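Local coordinates for protein UDP-galactopyranose mutase (Deinococcus radiodurans, PDB 3HDQ) that probably interconverts UDP-galactopyranose and UDP-galactofuranose as an FAD-dependent mutase, and is seen here with FAD and the substrate bound, at residues Q118-N130 with R198-F210. Sequence-based numbering, arbitrary orientation.
Sequences QLLPIPINLDTVN and RVPTRTNRDNRYF. With GDU (galactose-uridine-5'-diphosphate), chain K.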
ATOM      1  N   GLN A 118       3.592 -39.222  -5.860  1.00 29.01           N
ATOM      2  CA  GLN A 118       3.832 -39.021  -4.440  1.00 28.61           C
ATOM      3  C   GLN A 118       4.380 -37.624  -4.211  1.00 29.98           C
ATOM      4  O   GLN A 118       4.968 -37.028  -5.114  1.00 30.20           O
ATOM      5  CB  GLN A 118       4.888 -40.003  -3.938  1.00 30.83           C
ATOM      6  CG  GLN A 118       4.560 -41.453  -4.119  1.00 32.31           C
ATOM      7  CD  GLN A 118       5.815 -42.310  -4.078  1.00 36.95           C
ATOM      8  OE1 GLN A 118       6.297 -42.760  -5.116  1.00 34.26           O
ATOM      9  NE2 GLN A 118       6.368 -42.508  -2.885  1.00 31.51           N
ATOM     10  N   LEU A 119       4.225 -37.122  -2.988  1.00 34.81           N
ATOM     11  CA  LEU A 119       4.859 -35.867  -2.590  1.00 31.63           C
ATOM     12  C   LEU A 119       6.113 -36.151  -1.767  1.00 29.18           C
ATOM     13  O   LEU A 119       6.040 -36.628  -0.635  1.00 30.82           O
ATOM     14  CB  LEU A 119       3.879 -34.977  -1.826  1.00 33.48           C
ATOM     15  CG  LEU A 119       2.676 -34.561  -2.673  1.00 32.24           C
ATOM     16  CD1 LEU A 119       1.667 -33.763  -1.843  1.00 32.30           C
ATOM     17  CD2 LEU A 119       3.139 -33.771  -3.896  1.00 25.09           C
ATOM     18  N   LEU A 120       7.262 -35.858  -2.361  1.00 26.82           N
ATOM     19  CA  LEU A 120       8.548 -36.246  -1.805  1.00 24.68           C
ATOM     20  C   LEU A 120       9.409 -35.028  -1.531  1.00 20.71           C
ATOM     21  O   LEU A 120       9.369 -34.073  -2.286  1.00 25.61           O
ATOM     22  CB  LEU A 120       9.266 -37.169  -2.804  1.00 25.09           C
ATOM     23  CG  LEU A 120       9.168 -38.691  -2.637  1.00 31.11           C
ATOM     24  CD1 LEU A 120       7.960 -39.093  -1.802  1.00 29.37           C
ATOM     25  CD2 LEU A 120       9.157 -39.376  -4.001  1.00 26.42           C
ATOM     26  N   PRO A 121      10.224 -35.073  -0.467  1.00 26.78           N
ATOM     27  CA  PRO A 121      11.091 -33.938  -0.150  1.00 25.40           C
ATOM     28  C   PRO A 121      12.067 -33.609  -1.280  1.00 28.52           C
ATOM     29  O   PRO A 121      12.704 -34.504  -1.848  1.00 26.66           O
ATOM     30  CB  PRO A 121      11.878 -34.423   1.078  1.00 26.88           C
ATOM     31  CG  PRO A 121      11.079 -35.548   1.637  1.00 24.48           C
ATOM     32  CD  PRO A 121      10.399 -36.189   0.479  1.00 27.01           C
ATOM     33  N   ILE A 122      12.152 -32.325  -1.603  1.00 24.99           N
ATOM     34  CA  ILE A 122      13.247 -31.773  -2.398  1.00 25.59           C
ATOM     35  C   ILE A 122      13.741 -30.613  -1.550  1.00 24.94           C
ATOM     36  O   ILE A 122      12.926 -29.850  -1.031  1.00 26.47           O
ATOM     37  CB  ILE A 122      12.756 -31.287  -3.790  1.00 24.93           C
ATOM     38  CG1 ILE A 122      13.904 -30.700  -4.606  1.00 26.59           C
ATOM     39  CG2 ILE A 122      11.631 -30.268  -3.658  1.00 25.48           C
ATOM     40  CD1 ILE A 122      14.651 -31.725  -5.418  1.00 28.16           C
ATOM     41  N   PRO A 123      15.062 -30.494  -1.342  1.00 27.59           N
ATOM     42  CA  PRO A 123      16.196 -31.282  -1.844  1.00 30.58           C
ATOM     43  C   PRO A 123      16.029 -32.793  -1.660  1.00 26.99           C
ATOM     44  O   PRO A 123      15.423 -33.230  -0.688  1.00 30.10           O
ATOM     45  CB  PRO A 123      17.368 -30.805  -0.976  1.00 24.84           C
ATOM     46  CG  PRO A 123      16.988 -29.502  -0.477  1.00 24.79           C
ATOM     47  CD  PRO A 123      15.491 -29.499  -0.345  1.00 25.78           C
ATOM     48  N   ILE A 124      16.561 -33.576  -2.596  1.00 29.17           N
ATOM     49  CA  ILE A 124      16.590 -35.029  -2.454  1.00 26.04           C
ATOM     50  C   ILE A 124      17.321 -35.393  -1.165  1.00 26.95           C
ATOM     51  O   ILE A 124      18.424 -34.900  -0.914  1.00 27.71           O
ATOM     52  CB  ILE A 124      17.310 -35.698  -3.651  1.00 30.72           C
ATOM     53  CG1 ILE A 124      16.538 -35.433  -4.953  1.00 29.05           C
ATOM     54  CG2 ILE A 124      17.512 -37.199  -3.392  1.00 24.17           C
ATOM     55  CD1 ILE A 124      17.163 -36.039  -6.195  1.00 23.27           C
ATOM     56  N   ASN A 125      16.701 -36.238  -0.344  1.00 28.29           N
ATOM     57  CA  ASN A 125      17.355 -36.732   0.870  1.00 26.69           C
ATOM     58  C   ASN A 125      17.117 -38.224   1.124  1.00 26.01           C
ATOM     59  O   ASN A 125      16.531 -38.917   0.288  1.00 26.35           O
ATOM     60  CB  ASN A 125      16.957 -35.900   2.095  1.00 26.57           C
ATOM     61  CG  ASN A 125      15.530 -36.167   2.561  1.00 27.10           C
ATOM     62  OD1 ASN A 125      14.873 -37.106   2.105  1.00 26.86           O
ATOM     63  ND2 ASN A 125      15.050 -35.335   3.485  1.00 25.63           N
ATOM     64  N   LEU A 126      17.567 -38.698   2.286  1.00 26.04           N
ATOM     65  CA  LEU A 126      17.385 -40.086   2.704  1.00 26.79           C
ATOM     66  C   LEU A 126      15.931 -40.554   2.531  1.00 28.19           C
ATOM     67  O   LEU A 126      15.676 -41.591   1.906  1.00 28.42           O
ATOM     68  CB  LEU A 126      17.870 -40.263   4.156  1.00 22.53           C
ATOM     69  CG  LEU A 126      18.336 -41.631   4.683  1.00 27.35           C
ATOM     70  CD1 LEU A 126      17.569 -42.093   5.917  1.00 25.74           C
ATOM     71  CD2 LEU A 126      18.358 -42.709   3.599  1.00 27.77           C
ATOM     72  N   ASP A 127      14.984 -39.785   3.068  1.00 25.15           N
ATOM     73  CA  ASP A 127      13.569 -40.157   3.006  1.00 24.81           C
ATOM     74  C   ASP A 127      13.076 -40.142   1.568  1.00 26.24           C
ATOM     75  O   ASP A 127      12.257 -40.980   1.179  1.00 27.99           O
ATOM     76  CB  ASP A 127      12.700 -39.213   3.864  1.00 24.27           C
ATOM     77  CG  ASP A 127      13.064 -39.258   5.343  1.00 28.29           C
ATOM     78  OD1 ASP A 127      13.224 -40.365   5.888  1.00 27.32           O
ATOM     79  OD2 ASP A 127      13.178 -38.184   5.969  1.00 33.27           O
ATOM     80  N   THR A 128      13.561 -39.184   0.781  1.00 24.80           N
ATOM     81  CA  THR A 128      13.186 -39.114  -0.634  1.00 27.14           C
ATOM     82  C   THR A 128      13.536 -40.413  -1.368  1.00 29.03           C
ATOM     83  O   THR A 128      12.719 -40.968  -2.106  1.00 30.36           O
ATOM     84  CB  THR A 128      13.887 -37.954  -1.371  1.00 23.61           C
ATOM     85  OG1 THR A 128      13.627 -36.718  -0.693  1.00 29.56           O
ATOM     86  CG2 THR A 128      13.375 -37.865  -2.791  1.00 19.00           C
ATOM     87  N   VAL A 129      14.762 -40.878  -1.176  1.00 22.48           N
ATOM     88  CA  VAL A 129      15.218 -42.109  -1.812  1.00 30.87           C
ATOM     89  C   VAL A 129      14.453 -43.340  -1.283  1.00 30.05           C
ATOM     90  O   VAL A 129      13.915 -44.126  -2.063  1.00 28.99           O
ATOM     91  CB  VAL A 129      16.735 -42.292  -1.627  1.00 30.52           C
ATOM     92  CG1 VAL A 129      17.196 -43.630  -2.204  1.00 31.24           C
ATOM     93  CG2 VAL A 129      17.483 -41.123  -2.272  1.00 24.78           C
ATOM     94  N   ASN A 130      14.400 -43.499   0.035  1.00 24.29           N
ATOM     95  CA  ASN A 130      13.658 -44.606   0.606  1.00 26.17           C
ATOM     96  C   ASN A 130      12.215 -44.644   0.101  1.00 28.98           C
ATOM     97  O   ASN A 130      11.733 -45.681  -0.324  1.00 28.37           O
ATOM     98  CB  ASN A 130      13.725 -44.571   2.138  1.00 26.14           C
ATOM     99  CG  ASN A 130      15.078 -45.050   2.673  1.00 30.78           C
ATOM    100  OD1 ASN A 130      15.819 -45.748   1.976  1.00 27.19           O
ATOM    101  ND2 ASN A 130      15.400 -44.677   3.909  1.00 26.35           N
ATOM    102  N   ARG A 198      22.169 -24.958  -6.969  1.00 27.95           N
ATOM    103  CA  ARG A 198      21.419 -24.239  -5.937  1.00 30.37           C
ATOM    104  C   ARG A 198      20.713 -25.180  -4.965  1.00 34.51           C
ATOM    105  O   ARG A 198      20.502 -24.844  -3.803  1.00 31.49           O
ATOM    106  CB  ARG A 198      20.383 -23.301  -6.563  1.00 26.31           C
ATOM    107  CG  ARG A 198      20.958 -21.989  -7.075  1.00 25.59           C
ATOM    108  CD  ARG A 198      19.928 -21.196  -7.894  1.00 34.41           C
ATOM    109  NE  ARG A 198      18.766 -20.750  -7.118  1.00 28.33           N
ATOM    110  CZ  ARG A 198      18.711 -19.611  -6.427  1.00 28.91           C
ATOM    111  NH1 ARG A 198      19.762 -18.803  -6.392  1.00 30.08           N
ATOM    112  NH2 ARG A 198      17.612 -19.285  -5.758  1.00 26.78           N
ATOM    113  N   VAL A 199      20.333 -26.354  -5.453  1.00 33.21           N
ATOM    114  CA  VAL A 199      19.614 -27.314  -4.636  1.00 34.66           C
ATOM    115  C   VAL A 199      20.529 -28.467  -4.259  1.00 34.12           C
ATOM    116  O   VAL A 199      20.707 -29.405  -5.024  1.00 41.97           O
ATOM    117  CB  VAL A 199      18.383 -27.857  -5.385  1.00 34.96           C
ATOM    118  CG1 VAL A 199      17.585 -28.787  -4.499  1.00 32.21           C
ATOM    119  CG2 VAL A 199      17.523 -26.698  -5.901  1.00 30.12           C
ATOM    120  N   PRO A 200      21.083 -28.426  -3.048  1.00 41.99           N
ATOM    121  CA  PRO A 200      22.047 -29.464  -2.669  1.00 42.84           C
ATOM    122  C   PRO A 200      21.367 -30.830  -2.511  1.00 36.53           C
ATOM    123  O   PRO A 200      20.182 -30.887  -2.182  1.00 35.35           O
ATOM    124  CB  PRO A 200      22.522 -28.968  -1.308  1.00 44.33           C
ATOM    125  CG  PRO A 200      21.215 -28.439  -0.679  1.00 44.74           C
ATOM    126  CD  PRO A 200      20.479 -27.780  -1.860  1.00 39.74           C
ATOM    127  N   THR A 201      22.095 -31.912  -2.766  1.00 37.64           N
ATOM    128  CA  THR A 201      21.614 -33.242  -2.412  1.00 34.69           C
ATOM    129  C   THR A 201      22.087 -33.602  -1.020  1.00 31.18           C
ATOM    130  O   THR A 201      23.193 -33.262  -0.629  1.00 33.30           O
ATOM    131  CB  THR A 201      22.050 -34.325  -3.406  1.00 45.76           C
ATOM    132  OG1 THR A 201      23.224 -33.885  -4.107  1.00 48.13           O
ATOM    133  CG2 THR A 201      20.909 -34.613  -4.403  1.00 36.30           C
ATOM    134  N   ARG A 202      21.231 -34.275  -0.262  1.00 33.68           N
ATOM    135  CA  ARG A 202      21.537 -34.585   1.123  1.00 32.80           C
ATOM    136  C   ARG A 202      21.527 -36.078   1.365  1.00 30.47           C
ATOM    137  O   ARG A 202      20.773 -36.810   0.723  1.00 29.97           O
ATOM    138  CB  ARG A 202      20.520 -33.918   2.047  1.00 29.46           C
ATOM    139  CG  ARG A 202      20.409 -32.423   1.840  1.00 36.21           C
ATOM    140  CD  ARG A 202      19.401 -31.824   2.791  1.00 35.97           C
ATOM    141  NE  ARG A 202      19.470 -30.373   2.794  1.00 35.58           N
ATOM    142  CZ  ARG A 202      18.440 -29.589   3.087  1.00 33.01           C
ATOM    143  NH1 ARG A 202      17.262 -30.125   3.394  1.00 26.84           N
ATOM    144  NH2 ARG A 202      18.583 -28.273   3.056  1.00 29.69           N
ATOM    145  N   THR A 203      22.365 -36.520   2.298  1.00 27.41           N
ATOM    146  CA  THR A 203      22.329 -37.898   2.777  1.00 30.76           C
ATOM    147  C   THR A 203      21.661 -37.996   4.155  1.00 29.78           C
ATOM    148  O   THR A 203      21.412 -39.099   4.644  1.00 30.24           O
ATOM    149  CB  THR A 203      23.736 -38.512   2.865  1.00 33.37           C
ATOM    150  OG1 THR A 203      24.530 -37.758   3.787  1.00 27.83           O
ATOM    151  CG2 THR A 203      24.408 -38.508   1.495  1.00 33.53           C
ATOM    152  N   ASN A 204      21.373 -36.851   4.777  1.00 26.75           N
ATOM    153  CA  ASN A 204      20.652 -36.838   6.052  1.00 25.05           C
ATOM    154  C   ASN A 204      19.131 -36.833   5.849  1.00 26.70           C
ATOM    155  O   ASN A 204      18.646 -37.097   4.739  1.00 26.83           O
ATOM    156  CB  ASN A 204      21.110 -35.668   6.935  1.00 22.13           C
ATOM    157  CG  ASN A 204      20.742 -34.310   6.356  1.00 25.50           C
ATOM    158  OD1 ASN A 204      19.885 -34.211   5.483  1.00 23.59           O
ATOM    159  ND2 ASN A 204      21.399 -33.252   6.841  1.00 21.57           N
ATOM    160  N   ARG A 205      18.382 -36.529   6.906  1.00 26.00           N
ATOM    161  CA  ARG A 205      16.923 -36.481   6.819  1.00 27.13           C
ATOM    162  C   ARG A 205      16.335 -35.063   6.957  1.00 30.04           C
ATOM    163  O   ARG A 205      15.182 -34.895   7.339  1.00 30.94           O
ATOM    164  CB  ARG A 205      16.303 -37.407   7.864  1.00 29.62           C
ATOM    165  CG  ARG A 205      16.832 -38.838   7.799  1.00 34.37           C
ATOM    166  CD  ARG A 205      16.082 -39.732   8.772  1.00 27.73           C
ATOM    167  NE  ARG A 205      14.711 -39.965   8.331  1.00 28.14           N
ATOM    168  CZ  ARG A 205      13.834 -40.701   9.002  1.00 29.31           C
ATOM    169  NH1 ARG A 205      14.181 -41.257  10.150  1.00 26.88           N
ATOM    170  NH2 ARG A 205      12.610 -40.881   8.527  1.00 27.09           N
ATOM    171  N   ASP A 206      17.129 -34.050   6.637  1.00 27.03           N
ATOM    172  CA  ASP A 206      16.671 -32.669   6.675  1.00 21.43           C
ATOM    173  C   ASP A 206      15.728 -32.416   5.503  1.00 29.22           C
ATOM    174  O   ASP A 206      16.075 -32.667   4.341  1.00 25.53           O
ATOM    175  CB  ASP A 206      17.876 -31.727   6.609  1.00 23.77           C
ATOM    176  CG  ASP A 206      17.525 -30.282   6.964  1.00 29.54           C
ATOM    177  OD1 ASP A 206      16.340 -29.894   6.868  1.00 30.58           O
ATOM    178  OD2 ASP A 206      18.446 -29.529   7.340  1.00 29.19           O
ATOM    179  N   ASN A 207      14.530 -31.928   5.799  1.00 21.58           N
ATOM    180  CA  ASN A 207      13.589 -31.658   4.732  1.00 24.93           C
ATOM    181  C   ASN A 207      13.355 -30.170   4.488  1.00 23.25           C
ATOM    182  O   ASN A 207      12.495 -29.811   3.686  1.00 24.04           O
ATOM    183  CB  ASN A 207      12.255 -32.387   4.967  1.00 20.33           C
ATOM    184  CG  ASN A 207      11.496 -31.841   6.169  1.00 26.94           C
ATOM    185  OD1 ASN A 207      12.065 -31.137   7.006  1.00 20.14           O
ATOM    186  ND2 ASN A 207      10.207 -32.175   6.264  1.00 22.84           N
ATOM    187  N   ARG A 208      14.099 -29.306   5.181  1.00 23.21           N
ATOM    188  CA  ARG A 208      14.025 -27.871   4.887  1.00 27.39           C
ATOM    189  C   ARG A 208      14.610 -27.586   3.514  1.00 28.88           C
ATOM    190  O   ARG A 208      15.564 -28.232   3.074  1.00 24.68           O
ATOM    191  CB  ARG A 208      14.798 -27.030   5.896  1.00 25.25           C
ATOM    192  CG  ARG A 208      14.339 -27.156   7.321  1.00 25.49           C
ATOM    193  CD  ARG A 208      15.552 -27.519   8.125  1.00 31.07           C
ATOM    194  NE  ARG A 208      16.143 -26.390   8.802  1.00 32.71           N
ATOM    195  CZ  ARG A 208      17.429 -26.311   9.097  1.00 29.34           C
ATOM    196  NH1 ARG A 208      18.249 -27.285   8.735  1.00 26.38           N
ATOM    197  NH2 ARG A 208      17.893 -25.251   9.738  1.00 30.39           N
ATOM    198  N   TYR A 209      14.048 -26.593   2.845  1.00 25.18           N
ATOM    199  CA  TYR A 209      14.565 -26.221   1.554  1.00 24.03           C
ATOM    200  C   TYR A 209      15.881 -25.484   1.729  1.00 23.99           C
ATOM    201  O   TYR A 209      16.746 -25.539   0.858  1.00 31.28           O
ATOM    202  CB  TYR A 209      13.542 -25.391   0.807  1.00 22.79           C
ATOM    203  CG  TYR A 209      13.721 -25.447  -0.675  1.00 27.92           C
ATOM    204  CD1 TYR A 209      13.505 -26.626  -1.374  1.00 23.55           C
ATOM    205  CD2 TYR A 209      14.113 -24.316  -1.386  1.00 25.62           C
ATOM    206  CE1 TYR A 209      13.668 -26.672  -2.742  1.00 26.02           C
ATOM    207  CE2 TYR A 209      14.281 -24.355  -2.736  1.00 24.49           C
ATOM    208  CZ  TYR A 209      14.060 -25.527  -3.416  1.00 27.04           C
ATOM    209  OH  TYR A 209      14.232 -25.543  -4.776  1.00 28.71           O
ATOM    210  N   PHE A 210      16.030 -24.804   2.866  1.00 22.96           N
ATOM    211  CA  PHE A 210      17.266 -24.101   3.193  1.00 20.69           C
ATOM    212  C   PHE A 210      17.788 -24.568   4.528  1.00 25.89           C
ATOM    213  O   PHE A 210      17.006 -24.861   5.439  1.00 27.94           O
ATOM    214  CB  PHE A 210      17.039 -22.586   3.292  1.00 27.00           C
ATOM    215  CG  PHE A 210      16.244 -22.017   2.160  1.00 29.53           C
ATOM    216  CD1 PHE A 210      14.944 -21.576   2.360  1.00 22.66           C
ATOM    217  CD2 PHE A 210      16.786 -21.934   0.893  1.00 25.46           C
ATOM    218  CE1 PHE A 210      14.196 -21.059   1.313  1.00 27.33           C
ATOM    219  CE2 PHE A 210      16.042 -21.415  -0.165  1.00 29.69           C
ATOM    220  CZ  PHE A 210      14.744 -20.973   0.048  1.00 24.33           C
TER
HETATM  221  N1  GDU K 500      15.365 -27.403  -9.663  1.00 26.82           N
HETATM  222  C2  GDU K 500      14.777 -28.438 -10.047  1.00 32.82           C
HETATM  223  N3  GDU K 500      13.846 -29.182  -9.625  1.00 32.03           N
HETATM  224  C4  GDU K 500      13.326 -28.764  -8.458  1.00 31.14           C
HETATM  225  C5  GDU K 500      13.897 -27.541  -7.844  1.00 26.52           C
HETATM  226  C6  GDU K 500      14.897 -26.903  -8.483  1.00 28.25           C
HETATM  227  O2  GDU K 500      15.279 -28.895 -11.295  1.00 29.24           O
HETATM  228  O4  GDU K 500      12.388 -29.358  -7.930  1.00 28.92           O
HETATM  229  C1D GDU K 500      16.407 -26.743 -10.396  1.00 27.28           C
HETATM  230  C2D GDU K 500      16.005 -25.800 -11.555  1.00 27.30           C
HETATM  231  O2D GDU K 500      17.018 -25.695 -12.549  1.00 28.37           O
HETATM  232  C3D GDU K 500      15.802 -24.503 -10.800  1.00 29.88           C
HETATM  233  C4D GDU K 500      17.061 -24.535  -9.935  1.00 27.30           C
HETATM  234  O4D GDU K 500      17.250 -25.908  -9.579  1.00 26.62           O
HETATM  235  O3D GDU K 500      15.744 -23.390 -11.688  1.00 29.83           O
HETATM  236  C5D GDU K 500      17.140 -23.504  -8.819  1.00 30.97           C
HETATM  237  O5D GDU K 500      16.044 -23.846  -7.951  1.00 34.48           O
HETATM  238  PA  GDU K 500      15.257 -22.753  -7.094  1.00 27.23           P
HETATM  239  O1A GDU K 500      14.428 -23.472  -6.087  1.00 29.66           O
HETATM  240  O2A GDU K 500      16.252 -21.923  -6.396  1.00 25.20           O
HETATM  241  O3A GDU K 500      14.261 -21.934  -8.021  1.00 32.76           O
HETATM  242  PB  GDU K 500      13.804 -20.455  -7.690  1.00 28.85           P
HETATM  243  O1B GDU K 500      12.933 -20.154  -8.852  1.00 30.64           O
HETATM  244  O2B GDU K 500      14.862 -19.415  -7.656  1.00 25.71           O
HETATM  245  O3B GDU K 500      12.873 -20.344  -6.386  0.63 28.10           O
HETATM  246  C1' GDU K 500      12.486 -19.247  -5.535  0.33 31.32           C
HETATM  247  C2' GDU K 500      13.585 -19.023  -4.475  0.47 30.34           C
HETATM  248  C3' GDU K 500      13.891 -20.418  -3.882  0.57 29.40           C
HETATM  249  C4' GDU K 500      12.643 -20.869  -3.065  0.53 30.56           C
HETATM  250  C5' GDU K 500      11.390 -20.771  -3.980  0.54 32.53           C
HETATM  251  C6' GDU K 500      10.046 -20.914  -3.211  0.56 32.05           C
HETATM  252  O2' GDU K 500      14.736 -18.362  -5.033  0.51 29.79           O
HETATM  253  O3' GDU K 500      15.088 -20.334  -3.076  0.61 26.37           O
HETATM  254  O4' GDU K 500      12.527 -20.004  -1.915  0.43 31.16           O
HETATM  255  O5' GDU K 500      11.255 -19.634  -4.877  0.33 33.10           O
HETATM  256  O6' GDU K 500       9.491 -22.248  -3.301  0.87 26.60           O
HETATM  257  O   HOH W   1      12.208 -28.453   1.261  1.00 19.07           O
HETATM  258  O   HOH W   2      14.382 -31.834   1.528  1.00 27.22           O
HETATM  259  O   HOH W   3      18.529 -32.436  -4.297  1.00 32.31           O
HETATM  260  O   HOH W   4      12.915 -35.721   5.415  1.00 27.93           O
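Asn-125 ND2 donates to Asp-206 O at 3.0 Å, from above that carbonyl's plane, and also to a water shared with Asp-127 OD2 and Arg-205 O. Asn-125 and Thr-128 form a capping box at the start of helix 126-133, and segment 198-210, part of a longer loop, packs against this helix start. Asn-125 OD1 accepts from Thr-128 N. Asn-125 CG sits between the backbone N and carbonyl carbon (chi1 73°), and the amide reaches both the helix start and the loop. A leucine here would probably leave Thr-128 N uncapped and Asp-206 O without this donor. Two backbone bonds, Arg-202 N to Ile-124 O and Leu-126 N to Asn-204 O, fix the loop alongside. The salt bridge is lopsided: Asp-127 OD1 takes Arg-205 NH2 at 2.8 Å, while Arg-205 NE adds a weak bond to each carboxylate oxygen, so OD1 takes two donors; carboxylate and guanidinium planes are 67° apart. In the packing, Pro-123, after a cis peptide, puts CG over the centre of one face of the Arg-202 guanidinium. Pro-123 CD meets Tyr-209 CD1 at 3.6 Å. Arg-198 and Tyr-209, near the segment's two ends, bind the substrate's alpha phosphate: Arg-198 NE and NH2 both donate to O2A, and Tyr-209 OH gives a very short bond to O1A, 2.5 Å.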